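Local coordinates for calcium uptake protein 3, mitochondrial (Homo sapiens, PDB 6AGI) that senses calcium through its EF-hands and, as a disulfide-linked heterodimer with MICU1, regulates the mitochondrial calcium uniporter in the central nervous system and skeletal muscle, at residues L10-S14 with R15-F19; D37-L40 with A41-D45; S55-K58 with Q59-N62; T292-E295 with F296-F299. All blocks are in the same frame, centred on the assembly; numbering follows the deposited sequence.

Contact 1: L10-S14 with R15-F19; sequences LYATS and RERRF
Glu16 folds back from the first turn of helix 14-22 to take the backbone amide of Thr13, with Glu16 OE2 2.6 Å from Thr13 N. The N-H points almost straight at the oxygen (165°) but arrives from above the carboxylate plane, 42° out of it. With CG beside the backbone N (chi1 -45°) and an extended chain beyond, the carboxylate is carried back toward the start of the helix. On the way Glu16 CD passes 3.6 Å from Thr13 CB, and Glu16 CB rests 3.8 Å from Ala12 CB. Thr13 occupies the N-cap position, yet its hydroxyl makes no capping bond, and this returning glutamate is the side chain that takes up its N-H. An alanine in place of Glu16 is likely to leave the Thr13 amide without this acceptor and the N-terminal turn less firmly tied to the preceding loop. Arg17 reaches back along another path: bent at chi3, it lays one face of its guanidinium over Ser14 CA, while Arg17 NE makes a weak, in-plane bond to Ala12 O at 3.4 Å. The helix proper starts with Arg17 N on Thr13 O (2.7 Å). Around this turn, Ala12 and Glu16 pack on Leu153 and Leu157 of helix 147-158, Arg15 and Glu16 lean on Tyr90 of helix 90-101, and Arg15 NH1 bonds weakly to Phe318 O of the second subunit.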
loop_
_atom_site.group_PDB
_atom_site.type_symbol
_atom_site.label_atom_id
_atom_site.label_comp_id
_atom_site.label_asym_id
_atom_site.label_seq_id
_atom_site.Cartn_x
_atom_site.Cartn_y
_atom_site.Cartn_z
ATOM N N LEU B 10 26.901 -11.989 14.566
ATOM C CA LEU B 10 26.611 -13.236 13.876
ATOM C C LEU B 10 25.296 -13.833 14.332
ATOM O O LEU B 10 24.671 -14.591 13.584
ATOM C CB LEU B 10 27.750 -14.238 14.098
ATOM C CG LEU B 10 29.119 -13.870 13.525
ATOM C CD1 LEU B 10 30.161 -14.822 14.090
ATOM C CD2 LEU B 10 29.122 -13.889 11.986
ATOM N N TYR B 11 24.854 -13.484 15.531
ATOM C CA TYR B 11 23.581 -13.939 16.054
ATOM C C TYR B 11 22.428 -12.966 15.779
ATOM O O TYR B 11 21.295 -13.263 16.160
ATOM C CB TYR B 11 23.744 -14.218 17.554
ATOM C CG TYR B 11 24.845 -15.229 17.818
ATOM C CD1 TYR B 11 24.586 -16.597 17.795
ATOM C CD2 TYR B 11 26.151 -14.817 18.059
ATOM C CE1 TYR B 11 25.586 -17.517 18.013
ATOM C CE2 TYR B 11 27.161 -15.738 18.285
ATOM C CZ TYR B 11 26.875 -17.086 18.257
ATOM O OH TYR B 11 27.882 -18.009 18.477
ATOM N N ALA B 12 22.657 -11.871 15.052
ATOM C CA ALA B 12 21.720 -10.752 14.983
ATOM C C ALA B 12 21.194 -10.500 13.571
ATOM O O ALA B 12 21.883 -10.746 12.580
ATOM C CB ALA B 12 22.389 -9.455 15.484
ATOM N N THR B 13 19.971 -9.976 13.503
ATOM C CA THR B 13 19.364 -9.423 12.294
ATOM C C THR B 13 20.063 -8.139 11.874
ATOM O O THR B 13 20.792 -7.515 12.665
ATOM C CB THR B 13 17.870 -9.182 12.532
ATOM O OG1 THR B 13 17.231 -10.442 12.729
ATOM C CG2 THR B 13 17.190 -8.458 11.396
ATOM N N SER B 14 19.879 -7.785 10.589
ATOM C CA SER B 14 20.284 -6.482 10.052
ATOM C C SER B 14 19.913 -5.336 10.989
ATOM O O SER B 14 20.769 -4.549 11.400
ATOM C CB SER B 14 19.632 -6.268 8.687
ATOM O OG SER B 14 20.137 -7.185 7.709
ATOM N N ARG B 15 18.629 -5.227 11.336
ATOM C CA ARG B 15 18.198 -4.112 12.185
ATOM C C ARG B 15 18.907 -4.147 13.528
ATOM O O ARG B 15 19.306 -3.103 14.051
ATOM C CB ARG B 15 16.681 -4.132 12.402
ATOM C CG ARG B 15 15.907 -3.878 11.159
ATOM C CD ARG B 15 15.514 -2.415 11.004
ATOM N NE ARG B 15 15.149 -2.050 9.632
ATOM C CZ ARG B 15 14.255 -2.696 8.875
ATOM N NH1 ARG B 15 13.616 -3.781 9.329
ATOM N NH2 ARG B 15 14.003 -2.258 7.637
ATOM N N GLU B 16 19.084 -5.342 14.094
ATOM C CA GLU B 16 19.777 -5.439 15.371
ATOM C C GLU B 16 21.252 -5.073 15.230
ATOM O O GLU B 16 21.796 -4.350 16.080
ATOM C CB GLU B 16 19.605 -6.848 15.945
ATOM C CG GLU B 16 18.164 -7.333 15.831
ATOM C CD GLU B 16 17.955 -8.816 16.109
ATOM O OE1 GLU B 16 16.851 -9.119 16.618
ATOM O OE2 GLU B 16 18.837 -9.663 15.857
ATOM N N ARG B 17 21.902 -5.491 14.134
ATOM C CA ARG B 17 23.284 -5.086 13.908
ATOM C C ARG B 17 23.419 -3.571 13.789
ATOM O O ARG B 17 24.371 -2.982 14.322
ATOM C CB ARG B 17 23.850 -5.732 12.641
ATOM C CG ARG B 17 24.397 -7.153 12.830
ATOM C CD ARG B 17 24.808 -7.837 11.534
ATOM N NE ARG B 17 23.820 -8.640 10.817
ATOM C CZ ARG B 17 23.533 -8.500 9.526
ATOM N NH1 ARG B 17 24.144 -7.561 8.815
ATOM N NH2 ARG B 17 22.651 -9.313 8.949
ATOM N N ARG B 18 22.462 -2.919 13.099
ATOM C CA ARG B 18 22.541 -1.473 12.903
ATOM C C ARG B 18 22.243 -0.718 14.190
ATOM O O ARG B 18 22.908 0.285 14.499
ATOM C CB ARG B 18 21.584 -1.036 11.808
ATOM C CG ARG B 18 21.676 0.456 11.488
ATOM C CD ARG B 18 21.288 0.775 10.036
ATOM N NE ARG B 18 21.231 2.209 9.767
ATOM C CZ ARG B 18 22.185 2.861 9.096
ATOM N NH1 ARG B 18 23.241 2.186 8.658
ATOM N NH2 ARG B 18 22.106 4.180 8.881
ATOM N N PHE B 19 21.220 -1.156 14.930
ATOM C CA PHE B 19 20.979 -0.593 16.251
ATOM C C PHE B 19 22.261 -0.620 17.062
ATOM O O PHE B 19 22.694 0.403 17.612
ATOM C CB PHE B 19 19.909 -1.371 17.000
ATOM C CG PHE B 19 19.642 -0.816 18.358
ATOM C CD1 PHE B 19 19.163 0.463 18.511
ATOM C CD2 PHE B 19 20.005 -1.537 19.491
ATOM C CE1 PHE B 19 18.931 0.989 19.778
ATOM C CE2 PHE B 19 19.799 -1.026 20.755
ATOM C CZ PHE B 19 19.257 0.250 20.913
#

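Contact 2: D37-L40 with A41-D45; sequences DFIL and AVTTD
Val42 sets its CG1 methyl over the face of the Phe38 ring one helical turn earlier, 3.9 Å from the ring centroid and 28° off the normal, a CH-pi contact. Of the ring atoms CE1 and CZ are nearest, with Val42 CG1 3.6 Å from Phe38 CE1. Phe38 holds its CG anti to the backbone N (chi1 173°), which brings a face of the ring up to the Val42 methyl. On a second face of the turn, Thr43 and Ile39 lie side by side. Thr43 OG1, placed between its own N and carbonyl carbon (chi1 64°), donates to Ile39 O at 2.6 Å, while Thr43 N reaches the same oxygen, Ile39 O, at 3.0 Å from the opposite face of the carbonyl plane. Two donors of one residue thus grip a single acceptor, and the hydroxyl is paired within its own helix. Behind these side chains stands the backbone: Ala41 N bonds to Asp37 O at 2.9 Å and Val42 N to Phe38 O at 3.0 Å. The pattern frays toward the C-terminal end of the helix, where the bond from Thr44 N to Leu40 O is weak and Thr44 leaves helical geometry. Helix 35-43 is wedged between others: Phe38 and Val42 pack on helix 90-101, Ile39 and Thr43 on Ile244 of helix 227-250, and Leu40 and Ala41 on Phe22 of helix 14-22.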
loop_
_atom_site.group_PDB
_atom_site.type_symbol
_atom_site.label_atom_id
_atom_site.label_comp_id
_atom_site.label_asym_id
_atom_site.label_seq_id
_atom_site.Cartn_x
_atom_site.Cartn_y
_atom_site.Cartn_z
ATOM N N ASP B 37 22.197 9.729 18.412
ATOM C CA ASP B 37 22.555 8.484 17.745
ATOM C C ASP B 37 21.461 8.027 16.798
ATOM O O ASP B 37 21.760 7.482 15.726
ATOM C CB ASP B 37 22.794 7.358 18.751
ATOM C CG ASP B 37 24.095 7.481 19.480
ATOM O OD1 ASP B 37 25.113 7.829 18.837
ATOM O OD2 ASP B 37 24.098 7.157 20.687
ATOM N N PHE B 38 20.197 8.275 17.155
ATOM C CA PHE B 38 19.121 7.964 16.236
ATOM C C PHE B 38 19.156 8.870 15.001
ATOM O O PHE B 38 19.007 8.394 13.861
ATOM C CB PHE B 38 17.791 8.033 16.957
ATOM C CG PHE B 38 16.644 7.886 16.036
ATOM C CD1 PHE B 38 16.279 6.640 15.547
ATOM C CD2 PHE B 38 15.969 9.014 15.590
ATOM C CE1 PHE B 38 15.247 6.517 14.677
ATOM C CE2 PHE B 38 14.932 8.890 14.707
ATOM C CZ PHE B 38 14.570 7.637 14.257
ATOM N N ILE B 39 19.313 10.181 15.209
ATOM C CA ILE B 39 19.425 11.102 14.075
ATOM C C ILE B 39 20.505 10.643 13.099
ATOM O O ILE B 39 20.322 10.675 11.872
ATOM C CB ILE B 39 19.678 12.538 14.559
ATOM C CG1 ILE B 39 18.469 13.024 15.390
ATOM C CG2 ILE B 39 19.960 13.445 13.367
ATOM C CD1 ILE B 39 18.628 14.424 15.975
ATOM N N LEU B 40 21.665 10.244 13.630
ATOM C CA LEU B 40 22.719 9.723 12.772
ATOM C C LEU B 40 22.280 8.431 12.101
ATOM O O LEU B 40 22.473 8.259 10.888
ATOM C CB LEU B 40 24.003 9.527 13.577
ATOM C CG LEU B 40 24.636 10.862 14.003
ATOM C CD1 LEU B 40 25.820 10.728 14.959
ATOM C CD2 LEU B 40 25.011 11.691 12.771
ATOM N N ALA B 41 21.609 7.550 12.860
ATOM C CA ALA B 41 21.202 6.250 12.328
ATOM C C ALA B 41 20.272 6.387 11.135
ATOM O O ALA B 41 20.271 5.526 10.248
ATOM C CB ALA B 41 20.509 5.430 13.414
ATOM N N VAL B 42 19.474 7.452 11.085
ATOM C CA VAL B 42 18.550 7.633 9.972
ATOM C C VAL B 42 19.065 8.602 8.902
ATOM O O VAL B 42 18.465 8.675 7.817
ATOM C CB VAL B 42 17.146 8.031 10.473
ATOM C CG1 VAL B 42 16.708 7.029 11.472
ATOM C CG2 VAL B 42 17.140 9.391 11.111
ATOM N N THR B 43 20.085 9.411 9.199
ATOM C CA THR B 43 20.565 10.374 8.209
ATOM C C THR B 43 21.925 10.020 7.619
ATOM O O THR B 43 22.407 10.750 6.746
ATOM C CB THR B 43 20.615 11.789 8.786
ATOM O OG1 THR B 43 21.569 11.842 9.857
ATOM C CG2 THR B 43 19.221 12.164 9.299
ATOM N N THR B 44 22.590 8.990 8.129
ATOM C CA THR B 44 23.981 8.704 7.805
ATOM C C THR B 44 24.045 7.275 7.245
ATOM O O THR B 44 23.022 6.612 7.079
ATOM C CB THR B 44 24.810 8.993 9.067
ATOM O OG1 THR B 44 24.858 10.410 9.241
ATOM C CG2 THR B 44 26.232 8.512 9.019
ATOM N N ASP B 45 25.250 6.789 6.964
ATOM C CA ASP B 45 25.471 5.410 6.557
ATOM C C ASP B 45 26.171 4.604 7.632
ATOM O O ASP B 45 25.683 3.548 8.031
ATOM C CB ASP B 45 26.318 5.353 5.275
ATOM C CG ASP B 45 25.475 5.326 4.016
ATOM O OD1 ASP B 45 24.223 5.311 4.131
ATOM O OD2 ASP B 45 26.073 5.249 2.911
#

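Contact 3: S55-K58 with Q59-N62; sequences SLSK and QELN
Ser57 and Glu60 close a capping box at the start of helix 58-66, each side chain turned to the other's backbone amide. The path of Glu60 shows how. Its CB lies 4.1 Å from Ser57 O, the carbonyl that accepts from Leu61 N in the first helical turn. CG then passes beside the serine hydroxyl, 3.2 Å from Ser57 OG, and also packs against the CB of Leu56. From there the chain runs extended (chi2 -171°) past the serine amide, bringing CD within 3.4 Å of Ser57 N. At the tip Glu60 OE2 accepts from Ser57 N at 2.7 Å, nearly straight (167°), on the anti lone pair, the one facing away from OE1; the same oxygen lies beside Leu56 CA. In return Ser57 OG accepts from Gln59 N at 3.3 Å and from Glu60 N at 3.5 Å, both bonds weak, so the serine cap is the softer half of the box. Further along, Asn62 N bonds to Lys58 O at 2.9 Å and continues the helix. Leu56 also directs CD1 at the backbone and CB of Leu61, a loose apolar touch, while both leucines also pack on strand 25-27. Strand 54-55, which precedes the cap in the chain, belongs to the same small sheet. Chemically, the box supplies acceptors to amides at a helix start that have no earlier carbonyl to bond, and the negative carboxylate placed there would probably be favoured by the positive end of the helix dipole.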
loop_
_atom_site.group_PDB
_atom_site.type_symbol
_atom_site.label_atom_id
_atom_site.label_comp_id
_atom_site.label_asym_id
_atom_site.label_seq_id
_atom_site.Cartn_x
_atom_site.Cartn_y
_atom_site.Cartn_z
ATOM N N SER B 55 29.072 3.976 29.793
ATOM C CA SER B 55 28.310 3.019 30.598
ATOM C C SER B 55 27.775 3.684 31.863
ATOM O O SER B 55 28.553 4.186 32.681
ATOM C CB SER B 55 29.188 1.823 30.969
ATOM O OG SER B 55 28.573 1.029 31.965
ATOM N N LEU B 56 26.457 3.640 32.040
ATOM C CA LEU B 56 25.768 4.332 33.119
ATOM C C LEU B 56 25.200 3.344 34.129
ATOM O O LEU B 56 24.783 2.238 33.767
ATOM C CB LEU B 56 24.620 5.199 32.580
ATOM C CG LEU B 56 24.872 6.146 31.401
ATOM C CD1 LEU B 56 23.768 7.189 31.286
ATOM C CD2 LEU B 56 26.228 6.837 31.543
ATOM N N SER B 57 25.170 3.763 35.402
ATOM C CA SER B 57 24.329 3.126 36.407
ATOM C C SER B 57 22.890 3.615 36.248
ATOM O O SER B 57 22.626 4.628 35.595
ATOM C CB SER B 57 24.810 3.441 37.816
ATOM O OG SER B 57 24.139 4.592 38.314
ATOM N N LYS B 58 21.956 2.920 36.915
ATOM C CA LYS B 58 20.537 3.242 36.751
ATOM C C LYS B 58 20.215 4.676 37.171
ATOM O O LYS B 58 19.376 5.335 36.537
ATOM C CB LYS B 58 19.663 2.241 37.512
ATOM C CG LYS B 58 18.253 2.061 36.914
ATOM C CD LYS B 58 18.206 0.980 35.829
ATOM C CE LYS B 58 16.848 0.221 35.751
ATOM N NZ LYS B 58 15.567 1.022 35.839
ATOM N N GLN B 59 20.873 5.201 38.218
ATOM C CA GLN B 59 20.437 6.526 38.668
ATOM C C GLN B 59 21.170 7.655 37.977
ATOM O O GLN B 59 20.655 8.785 37.922
ATOM C CB GLN B 59 20.542 6.663 40.199
ATOM C CG GLN B 59 19.158 6.779 40.839
ATOM C CD GLN B 59 18.373 5.466 40.799
ATOM O OE1 GLN B 59 18.879 4.429 41.216
ATOM N NE2 GLN B 59 17.189 5.486 40.183
ATOM N N GLU B 60 22.334 7.406 37.385
ATOM C CA GLU B 60 22.838 8.441 36.497
ATOM C C GLU B 60 22.022 8.499 35.213
ATOM O O GLU B 60 21.783 9.595 34.671
ATOM C CB GLU B 60 24.325 8.260 36.196
ATOM C CG GLU B 60 24.857 6.839 36.210
ATOM C CD GLU B 60 26.380 6.810 36.126
ATOM O OE1 GLU B 60 27.000 7.877 36.349
ATOM O OE2 GLU B 60 26.963 5.736 35.852
ATOM N N LEU B 61 21.507 7.356 34.760
ATOM C CA LEU B 61 20.550 7.376 33.658
ATOM C C LEU B 61 19.294 8.146 34.050
ATOM O O LEU B 61 18.753 8.932 33.255
ATOM C CB LEU B 61 20.187 5.950 33.235
ATOM C CG LEU B 61 19.460 5.684 31.901
ATOM C CD1 LEU B 61 19.330 4.172 31.637
ATOM C CD2 LEU B 61 18.107 6.355 31.727
ATOM N N ASN B 62 18.794 7.924 35.263
ATOM C CA ASN B 62 17.542 8.588 35.581
ATOM C C ASN B 62 17.722 10.071 35.882
ATOM O O ASN B 62 16.752 10.835 35.747
ATOM C CB ASN B 62 16.819 7.841 36.699
ATOM C CG ASN B 62 15.823 6.818 36.135
ATOM O OD1 ASN B 62 16.079 5.611 36.155
ATOM N ND2 ASN B 62 14.708 7.307 35.576
#

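Contact 4: T292-E295 with F296-F299; sequences TFDE and FRSF
Arg297 lays its guanidinium against the CE2 corner of the Phe293 ring, with Phe293 CE2 3.8 Å above the guanidinium plane and offset toward its rim. The two planes are 42° apart, so this is an oblique contact rather than a parallel stack. The arginine leaves the helix with CG anti to its backbone N (chi1 -169°), then bends at chi3, which carries the guanidinium out beside that corner, while CB lies over the ring face. At the guanidinium edge, near its plane, stands Asp294: a weak salt bridge joins Arg297 NH2 to Asp294 OD1 at 3.5 Å, the carboxylate and guanidinium planes only 12° apart. This is the loose, watery side: a water accepts from Arg297 NE at 2.7 Å and donates to Asp294 O at 3.3 Å. A leucine in place of Arg297 would probably leave Asp294 without its mate and take from the water its donor. The inner side is denser. Phe293 and Phe296 approach at their CD1 atoms, 4.3 Å apart, and both rings meet Phe246 edge to face. Below them the backbone is regular, with Phe296 N on Thr292 O at 3.0 Å. The segment lies within the degenerate EF-hand 2. Helix 293-304 presses Phe296 against Leu242 of helix 227-250 and Phe261 of helix 258-265, sets Phe299 against Leu265 of helix 258-265 and Val348 of helix 342-352, and follows strand 291-292, which pairs antiparallel with strand 255-256.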
loop_
_atom_site.group_PDB
_atom_site.type_symbol
_atom_site.label_atom_id
_atom_site.label_comp_id
_atom_site.label_asym_id
_atom_site.label_seq_id
_atom_site.Cartn_x
_atom_site.Cartn_y
_atom_site.Cartn_z
ATOM N N THR B 292 13.331 23.648 -3.186
ATOM C CA THR B 292 13.083 24.292 -1.907
ATOM C C THR B 292 12.670 23.247 -0.861
ATOM O O THR B 292 12.353 22.093 -1.187
ATOM C CB THR B 292 12.039 25.399 -2.094
ATOM O OG1 THR B 292 10.741 24.827 -2.286
ATOM C CG2 THR B 292 12.377 26.235 -3.314
ATOM N N PHE B 293 12.698 23.636 0.420
ATOM C CA PHE B 293 12.351 22.654 1.449
ATOM C C PHE B 293 10.905 22.208 1.323
ATOM O O PHE B 293 10.575 21.048 1.608
ATOM C CB PHE B 293 12.558 23.186 2.855
ATOM C CG PHE B 293 12.188 22.194 3.910
ATOM C CD1 PHE B 293 12.926 21.026 4.085
ATOM C CD2 PHE B 293 11.104 22.421 4.733
ATOM C CE1 PHE B 293 12.586 20.097 5.082
ATOM C CE2 PHE B 293 10.750 21.498 5.724
ATOM C CZ PHE B 293 11.489 20.332 5.897
ATOM N N ASP B 294 10.020 23.122 0.941
ATOM C CA ASP B 294 8.628 22.733 0.810
ATOM C C ASP B 294 8.481 21.654 -0.247
ATOM O O ASP B 294 7.683 20.725 -0.084
ATOM C CB ASP B 294 7.768 23.947 0.476
ATOM C CG ASP B 294 7.353 24.710 1.709
ATOM O OD1 ASP B 294 7.570 24.182 2.830
ATOM O OD2 ASP B 294 6.832 25.842 1.555
ATOM N N GLU B 295 9.238 21.772 -1.344
ATOM C CA GLU B 295 9.143 20.805 -2.436
ATOM C C GLU B 295 9.725 19.465 -2.029
ATOM O O GLU B 295 9.171 18.412 -2.359
ATOM C CB GLU B 295 9.839 21.350 -3.689
ATOM C CG GLU B 295 9.190 22.608 -4.246
ATOM C CD GLU B 295 10.044 23.308 -5.272
ATOM O OE1 GLU B 295 11.156 22.818 -5.549
ATOM O OE2 GLU B 295 9.622 24.386 -5.756
ATOM N N PHE B 296 10.836 19.495 -1.302
ATOM C CA PHE B 296 11.480 18.284 -0.814
ATOM C C PHE B 296 10.565 17.548 0.174
ATOM O O PHE B 296 10.384 16.321 0.086
ATOM C CB PHE B 296 12.844 18.737 -0.271
ATOM C CG PHE B 296 13.625 17.732 0.509
ATOM C CD1 PHE B 296 13.341 17.441 1.823
ATOM C CD2 PHE B 296 14.716 17.124 -0.086
ATOM C CE1 PHE B 296 14.126 16.538 2.529
ATOM C CE2 PHE B 296 15.504 16.220 0.597
ATOM C CZ PHE B 296 15.207 15.917 1.906
ATOM N N ARG B 297 9.920 18.292 1.077
ATOM C CA ARG B 297 8.924 17.697 1.969
ATOM C C ARG B 297 7.710 17.192 1.198
ATOM O O ARG B 297 7.163 16.138 1.529
ATOM C CB ARG B 297 8.526 18.694 3.070
ATOM C CG ARG B 297 7.688 18.079 4.189
ATOM C CD ARG B 297 7.468 18.995 5.429
ATOM N NE ARG B 297 7.161 20.390 5.141
ATOM C CZ ARG B 297 6.856 21.289 6.074
ATOM N NH1 ARG B 297 6.821 20.947 7.360
ATOM N NH2 ARG B 297 6.567 22.532 5.718
ATOM N N SER B 298 7.210 17.982 0.244
ATOM C CA SER B 298 6.130 17.528 -0.625
ATOM C C SER B 298 6.439 16.152 -1.180
ATOM O O SER B 298 5.641 15.213 -1.066
ATOM C CB SER B 298 5.925 18.525 -1.753
ATOM O OG SER B 298 5.040 19.545 -1.327
ATOM N N PHE B 299 7.632 16.007 -1.746
ATOM C CA PHE B 299 7.953 14.763 -2.424
ATOM C C PHE B 299 8.099 13.597 -1.455
ATOM O O PHE B 299 7.664 12.484 -1.768
ATOM C CB PHE B 299 9.211 14.927 -3.274
ATOM C CG PHE B 299 9.563 13.716 -4.051
ATOM C CD1 PHE B 299 8.976 13.504 -5.281
ATOM C CD2 PHE B 299 10.410 12.755 -3.549
ATOM C CE1 PHE B 299 9.259 12.382 -6.014
ATOM C CE2 PHE B 299 10.690 11.632 -4.280
ATOM C CZ PHE B 299 10.125 11.447 -5.511
HETATM O O HOH W 1 6.077 21.070 2.743
#

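The four contacts follow one another along the chain, each within a single turn or helix start. Contacts 1 and 2 alone touch: Arg18 of helix 14-22 crosses to the end of helix 35-43, its NH2 2.7 Å from Ala41 O and its NH1 2.9 Å from Asp45 O, both probable hydrogen bonds that take up carbonyls at the C-terminal end of that helix. Contact 3 stands apart, with nearest atoms about 11 Å from both. Helix 227-250 packs on both contact 2 and contact 4, whose centres lie about 20 Å apart, whereas contacts 3 and 4 are about 40 Å apart between centres. All four lie away from the calcium sites around Asp115 and Asp353.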